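Local coordinates for SusD-like carbohydrate binding protein (PDB 3LEW) that probably binds carbohydrate at the outer membrane of Bacteroides vulgatus, as a SusD-family protein thought to serve nutrient capture, at residues Ala22-Leu26 with Arg116-Ala121; Val288-Phe292 with Asn422-Glu426. One frame throughout, in Å; residues are numbered along the deposited sequence.

Contact 1 (Ala22-Leu26 with Arg116-Ala121)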
loop_
_atom_site.group_PDB
_atom_site.type_symbol
_atom_site.label_atom_id
_atom_site.label_comp_id
_atom_site.label_asym_id
_atom_site.label_seq_id
_atom_site.Cartn_x
_atom_site.Cartn_y
_atom_site.Cartn_z
ATOM N N ALA A 22 -12.054 16.981 19.664
ATOM C CA ALA A 22 -12.037 15.607 19.164
ATOM C C ALA A 22 -11.305 15.558 17.832
ATOM O O ALA A 22 -10.469 14.679 17.585
ATOM C CB ALA A 22 -13.451 15.076 19.023
ATOM N N GLU A 23 -11.603 16.506 16.963
ATOM C CA GLU A 23 -10.937 16.550 15.672
ATOM C C GLU A 23 -9.428 16.722 15.839
ATOM O O GLU A 23 -8.640 16.122 15.070
ATOM C CB GLU A 23 -11.540 17.653 14.805
ATOM C CG GLU A 23 -10.859 17.806 13.463
ATOM C CD GLU A 23 -11.784 18.401 12.407
ATOM O OE1 GLU A 23 -12.225 19.548 12.545
ATOM O OE2 GLU A 23 -12.049 17.730 11.412
ATOM N N LYS A 24 -9.000 17.479 16.841
ATOM C CA LYS A 24 -7.578 17.665 17.054
ATOM C C LYS A 24 -6.902 16.341 17.385
ATOM O O LYS A 24 -5.817 16.062 16.888
ATOM C CB LYS A 24 -7.291 18.683 18.129
ATOM C CG LYS A 24 -5.804 19.023 18.239
ATOM N N VAL A 25 -7.526 15.531 18.240
ATOM C CA VAL A 25 -6.971 14.213 18.533
ATOM C C VAL A 25 -6.872 13.327 17.289
ATOM O O VAL A 25 -5.860 12.591 17.054
ATOM C CB VAL A 25 -7.733 13.522 19.665
ATOM C CG1 VAL A 25 -7.203 12.084 19.867
ATOM C CG2 VAL A 25 -7.636 14.346 20.944
ATOM N N LEU A 26 -7.928 13.333 16.479
ATOM C CA LEU A 26 -7.899 12.581 15.237
ATOM C C LEU A 26 -6.810 13.061 14.281
ATOM O O LEU A 26 -6.115 12.229 13.635
ATOM C CB LEU A 26 -9.266 12.632 14.555
ATOM C CG LEU A 26 -9.840 11.427 13.839
ATOM C CD1 LEU A 26 -9.753 10.181 14.789
ATOM C CD2 LEU A 26 -11.308 11.745 13.479
ATOM N N ARG A 116 -20.099 13.455 11.681
ATOM C CA ARG A 116 -19.028 13.413 10.697
ATOM C C ARG A 116 -17.691 13.032 11.329
ATOM O O ARG A 116 -16.952 12.206 10.760
ATOM C CB ARG A 116 -18.948 14.756 9.981
ATOM C CG ARG A 116 -17.936 14.818 8.871
ATOM C CD ARG A 116 -16.620 15.404 9.347
ATOM N NE ARG A 116 -16.761 16.762 9.848
ATOM C CZ ARG A 116 -15.795 17.444 10.450
ATOM N NH1 ARG A 116 -14.584 16.921 10.614
ATOM N NH2 ARG A 116 -16.052 18.679 10.874
ATOM N N ILE A 117 -17.395 13.611 12.499
ATOM C CA ILE A 117 -16.180 13.286 13.245
ATOM C C ILE A 117 -16.181 11.811 13.723
ATOM O O ILE A 117 -15.178 11.080 13.557
ATOM C CB ILE A 117 -15.937 14.247 14.412
ATOM C CG1 ILE A 117 -15.645 15.660 13.869
ATOM C CG2 ILE A 117 -14.740 13.774 15.283
ATOM C CD1 ILE A 117 -15.710 16.728 14.898
ATOM N N LYS A 118 -17.327 11.366 14.237
ATOM C CA LYS A 118 -17.482 9.950 14.606
ATOM C C LYS A 118 -17.232 9.041 13.406
ATOM O O LYS A 118 -16.495 8.042 13.498
ATOM C CB LYS A 118 -18.877 9.732 15.163
ATOM C CG LYS A 118 -19.176 8.301 15.610
ATOM C CD LYS A 118 -20.551 8.204 16.190
ATOM C CE LYS A 118 -20.792 6.813 16.721
ATOM N NZ LYS A 118 -22.083 6.709 17.509
ATOM N N GLY A 119 -17.781 9.412 12.243
ATOM C CA GLY A 119 -17.554 8.657 11.021
ATOM C C GLY A 119 -16.098 8.602 10.591
ATOM O O GLY A 119 -15.584 7.565 10.182
ATOM N N GLN A 120 -15.421 9.733 10.711
ATOM C CA GLN A 120 -14.028 9.795 10.350
ATOM C C GLN A 120 -13.137 8.898 11.279
ATOM O O GLN A 120 -12.185 8.249 10.810
ATOM C CB GLN A 120 -13.538 11.240 10.320
ATOM C CG GLN A 120 -14.068 12.043 9.112
ATOM C CD GLN A 120 -13.704 13.502 9.149
ATOM O OE1 GLN A 120 -13.696 14.143 10.231
ATOM N NE2 GLN A 120 -13.467 14.074 7.950
ATOM N N ALA A 121 -13.444 8.896 12.568
ATOM C CA ALA A 121 -12.766 8.046 13.547
ATOM C C ALA A 121 -12.992 6.571 13.264
ATOM O O ALA A 121 -12.054 5.784 13.276
ATOM C CB ALA A 121 -13.192 8.423 14.984
#

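Contact 2 (Val288-Phe292 with Asn422-Glu426)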
loop_
_atom_site.group_PDB
_atom_site.type_symbol
_atom_site.label_atom_id
_atom_site.label_comp_id
_atom_site.label_asym_id
_atom_site.label_seq_id
_atom_site.Cartn_x
_atom_site.Cartn_y
_atom_site.Cartn_z
ATOM N N VAL A 288 13.782 -1.494 -10.743
ATOM C CA VAL A 288 12.742 -2.261 -11.419
ATOM C C VAL A 288 13.301 -3.618 -11.878
ATOM O O VAL A 288 14.409 -3.694 -12.394
ATOM C CB VAL A 288 12.189 -1.472 -12.611
ATOM C CG1 VAL A 288 11.053 -2.255 -13.297
ATOM C CG2 VAL A 288 11.745 -0.079 -12.192
ATOM N N ASP A 289 12.531 -4.686 -11.724
ATOM C CA ASP A 289 12.857 -5.939 -12.464
ATOM C C ASP A 289 12.857 -5.627 -13.960
ATOM O O ASP A 289 11.828 -5.244 -14.525
ATOM C CB ASP A 289 11.795 -6.996 -12.175
ATOM C CG ASP A 289 12.056 -8.331 -12.860
ATOM O OD1 ASP A 289 13.086 -8.480 -13.571
ATOM O OD2 ASP A 289 11.203 -9.237 -12.683
ATOM N N PRO A 290 13.994 -5.883 -14.660
ATOM C CA PRO A 290 13.971 -5.538 -16.062
ATOM C C PRO A 290 12.866 -6.270 -16.819
ATOM O O PRO A 290 12.337 -5.751 -17.775
ATOM C CB PRO A 290 15.342 -5.966 -16.540
ATOM C CG PRO A 290 16.236 -5.708 -15.320
ATOM C CD PRO A 290 15.359 -6.121 -14.155
ATOM N N TYR A 291 12.529 -7.481 -16.390
ATOM C CA TYR A 291 11.419 -8.220 -17.005
ATOM C C TYR A 291 10.029 -7.585 -16.815
ATOM O O TYR A 291 9.118 -7.885 -17.593
ATOM C CB TYR A 291 11.379 -9.666 -16.513
ATOM C CG TYR A 291 12.589 -10.495 -16.920
ATOM C CD1 TYR A 291 12.906 -10.698 -18.265
ATOM C CD2 TYR A 291 13.446 -11.040 -15.946
ATOM C CE1 TYR A 291 14.023 -11.486 -18.639
ATOM C CE2 TYR A 291 14.569 -11.821 -16.318
ATOM C CZ TYR A 291 14.858 -12.020 -17.647
ATOM O OH TYR A 291 15.976 -12.776 -17.998
ATOM N N PHE A 292 9.862 -6.727 -15.809
ATOM C CA PHE A 292 8.600 -6.006 -15.609
ATOM C C PHE A 292 8.243 -5.108 -16.798
ATOM O O PHE A 292 7.083 -4.957 -17.124
ATOM C CB PHE A 292 8.699 -5.202 -14.324
ATOM C CG PHE A 292 7.513 -4.319 -14.032
ATOM C CD1 PHE A 292 6.338 -4.869 -13.590
ATOM C CD2 PHE A 292 7.600 -2.944 -14.199
ATOM C CE1 PHE A 292 5.275 -4.074 -13.242
ATOM C CE2 PHE A 292 6.524 -2.134 -13.878
ATOM C CZ PHE A 292 5.356 -2.718 -13.427
ATOM N N ASN A 422 12.988 -13.932 -12.028
ATOM C CA ASN A 422 13.936 -14.518 -12.951
ATOM C C ASN A 422 15.221 -13.703 -13.084
ATOM O O ASN A 422 15.211 -12.495 -12.971
ATOM C CB ASN A 422 13.251 -14.751 -14.300
ATOM C CG ASN A 422 12.182 -15.818 -14.194
ATOM O OD1 ASN A 422 12.454 -16.908 -13.686
ATOM N ND2 ASN A 422 10.956 -15.499 -14.601
ATOM N N ALA A 423 16.325 -14.411 -13.324
ATOM C CA ALA A 423 17.647 -13.820 -13.468
ATOM C C ALA A 423 17.734 -13.071 -14.810
ATOM O O ALA A 423 17.311 -13.585 -15.828
ATOM C CB ALA A 423 18.742 -14.925 -13.403
ATOM N N TYR A 424 18.277 -11.852 -14.786
ATOM C CA TYR A 424 18.558 -11.070 -15.993
ATOM C C TYR A 424 20.044 -11.119 -16.318
ATOM O O TYR A 424 20.877 -11.013 -15.411
ATOM C CB TYR A 424 18.077 -9.616 -15.776
ATOM C CG TYR A 424 17.900 -8.854 -17.075
ATOM C CD1 TYR A 424 16.751 -9.022 -17.856
ATOM C CD2 TYR A 424 18.896 -8.040 -17.560
ATOM C CE1 TYR A 424 16.605 -8.413 -19.059
ATOM C CE2 TYR A 424 18.759 -7.409 -18.750
ATOM C CZ TYR A 424 17.594 -7.584 -19.509
ATOM O OH TYR A 424 17.466 -6.917 -20.697
ATOM N N PRO A 425 20.411 -11.275 -17.609
ATOM C CA PRO A 425 21.852 -11.300 -17.909
ATOM C C PRO A 425 22.547 -9.969 -17.586
ATOM O O PRO A 425 21.893 -8.903 -17.484
ATOM C CB PRO A 425 21.911 -11.619 -19.413
ATOM C CG PRO A 425 20.616 -11.185 -19.966
ATOM C CD PRO A 425 19.589 -11.336 -18.840
ATOM N N GLU A 426 23.857 -10.059 -17.372
ATOM C CA GLU A 426 24.694 -8.906 -17.086
ATOM C C GLU A 426 25.134 -8.082 -18.288
ATOM O O GLU A 426 25.658 -6.982 -18.117
ATOM C CB GLU A 426 25.939 -9.354 -16.309
ATOM C CG GLU A 426 25.631 -9.749 -14.873
ATOM C CD GLU A 426 26.877 -9.665 -13.968
ATOM O OE1 GLU A 426 27.969 -10.094 -14.431
ATOM O OE2 GLU A 426 26.759 -9.159 -12.826
HETATM O O HOH W 1 15.485 -9.801 -13.154
HETATM O O HOH W 2 11.399 -11.809 -13.120
#

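Contact 1 (Ala22-Leu26 with Arg116-Ala121)
Glu23 and Leu26 of helix 19-35 reach across to Arg116, Ile117, Gln120 and Ala121 of helix 111-135, the two segments running nearly parallel at 20° with their axes 10.5 Å apart. This is helix-on-helix packing within the alpha-helical, TPR-related part of the SusD fold. An apolar layer fills the space between the backbones. Leu26 meets helix 111-135 with its two methyls: CD1 is 3.9 Å from Ala121 CB, while CD2 rests 3.9 Å from Gln120 CB and 3.7 Å from Ala121 N. Ile117 CG2 lies 4.2 Å from Ala22 CB. Ile104 touches both of these residues, and Val100 and Leu101 of helix 81-103 pack on Ala121.

A polar cluster borders this layer. Arg116 points its first bond along the flank of the contact, but bends at chi2 (-96°) and chi3 (-60°), which brings its guanidinium over Ile117 CG1 and turns one edge to Glu23. Lys199 forms a second salt bridge to Glu23 OE2, so two cations probably stabilise the carboxylate charge. Gln120 NE2 is held by Ile200 O and Tyr192 OH. Arg116 NH1 serves two acceptors near its own plane: Gln120 OE1 at 2.9 Å and, in the salt bridge between the helices, Glu23 OE2 at 2.8 Å, approached from above the carboxylate plane.

Contact 2 (Val288-Phe292 with Asn422-Glu426)
Tyr291 and Tyr424 meet edge-to-face where two loops pack together at the protein surface: the edge of Tyr424 is directed at the face of Tyr291, with ring centroids 5.1 Å apart and planes at 66°. The nearest carbons are Tyr424 CD1 and Tyr291 CZ, 3.6 Å apart, so the approach falls toward the rim of the Tyr291 ring. With CG beside its backbone N (chi1 -65°), Tyr291 swings its ring out to the other loop, and its hydroxyl donates to Ala423 O over 2.7 Å. The carbonyl oxygens of Asn422 and Ala423 both lie at the edge of this ring, while Asn422 CB packs against Tyr291 CE2.

Tyr424 is enclosed from both faces. Pro290 CB sits over one face in a CH-pi contact, 3.7 Å from the Tyr424 ring centroid, and Pro425 CD of its own loop lies over the opposite face. CG turned away from the backbone N (chi1 -161°) lays the Tyr424 ring against Pro290.

Asp289 OD1 accepts from Tyr291 N at 3.0 Å, closing an Asx turn from Asp289 to Tyr291, and Phe292 N donates to Asp289 O. The same carboxylate reaches the other loop through two waters: one donates to Asp289 OD1 and Asn422 O, the other donates to Asp289 OD2 and accepts from Asn422 N.

Segment 288-292 leaves strand 286-288. The loop holding 422-426 leads into strand 429-434, an outermost strand of the mixed four-stranded sheet. Trp308 of strand 306-309 touches both Pro290 and Tyr424, Met324 of strand 321-326 backs Pro290, and Thr447 of strand 440-448 packs on Tyr424.

Overall arrangement
Contact 1 and contact 2 lie on opposite sides of the chain's centre, each contact centre about 23 Å from it. Their own centres are about 46 Å apart and their nearest atoms about 32 Å, so they do not touch. They follow one another along the chain: the helix pairing closes before the loop pairing opens. Contact 1 is a mostly buried contact in the helical part, whereas contact 2 is a surface contact beside strands. A pentaethylene glycol, probably from the crystallisation liquor, lies beside the Ala423 side chain of contact 2, nearest atoms about 3 Å apart, and forms weak hydrogen bonds with Tyr291 and Asn422.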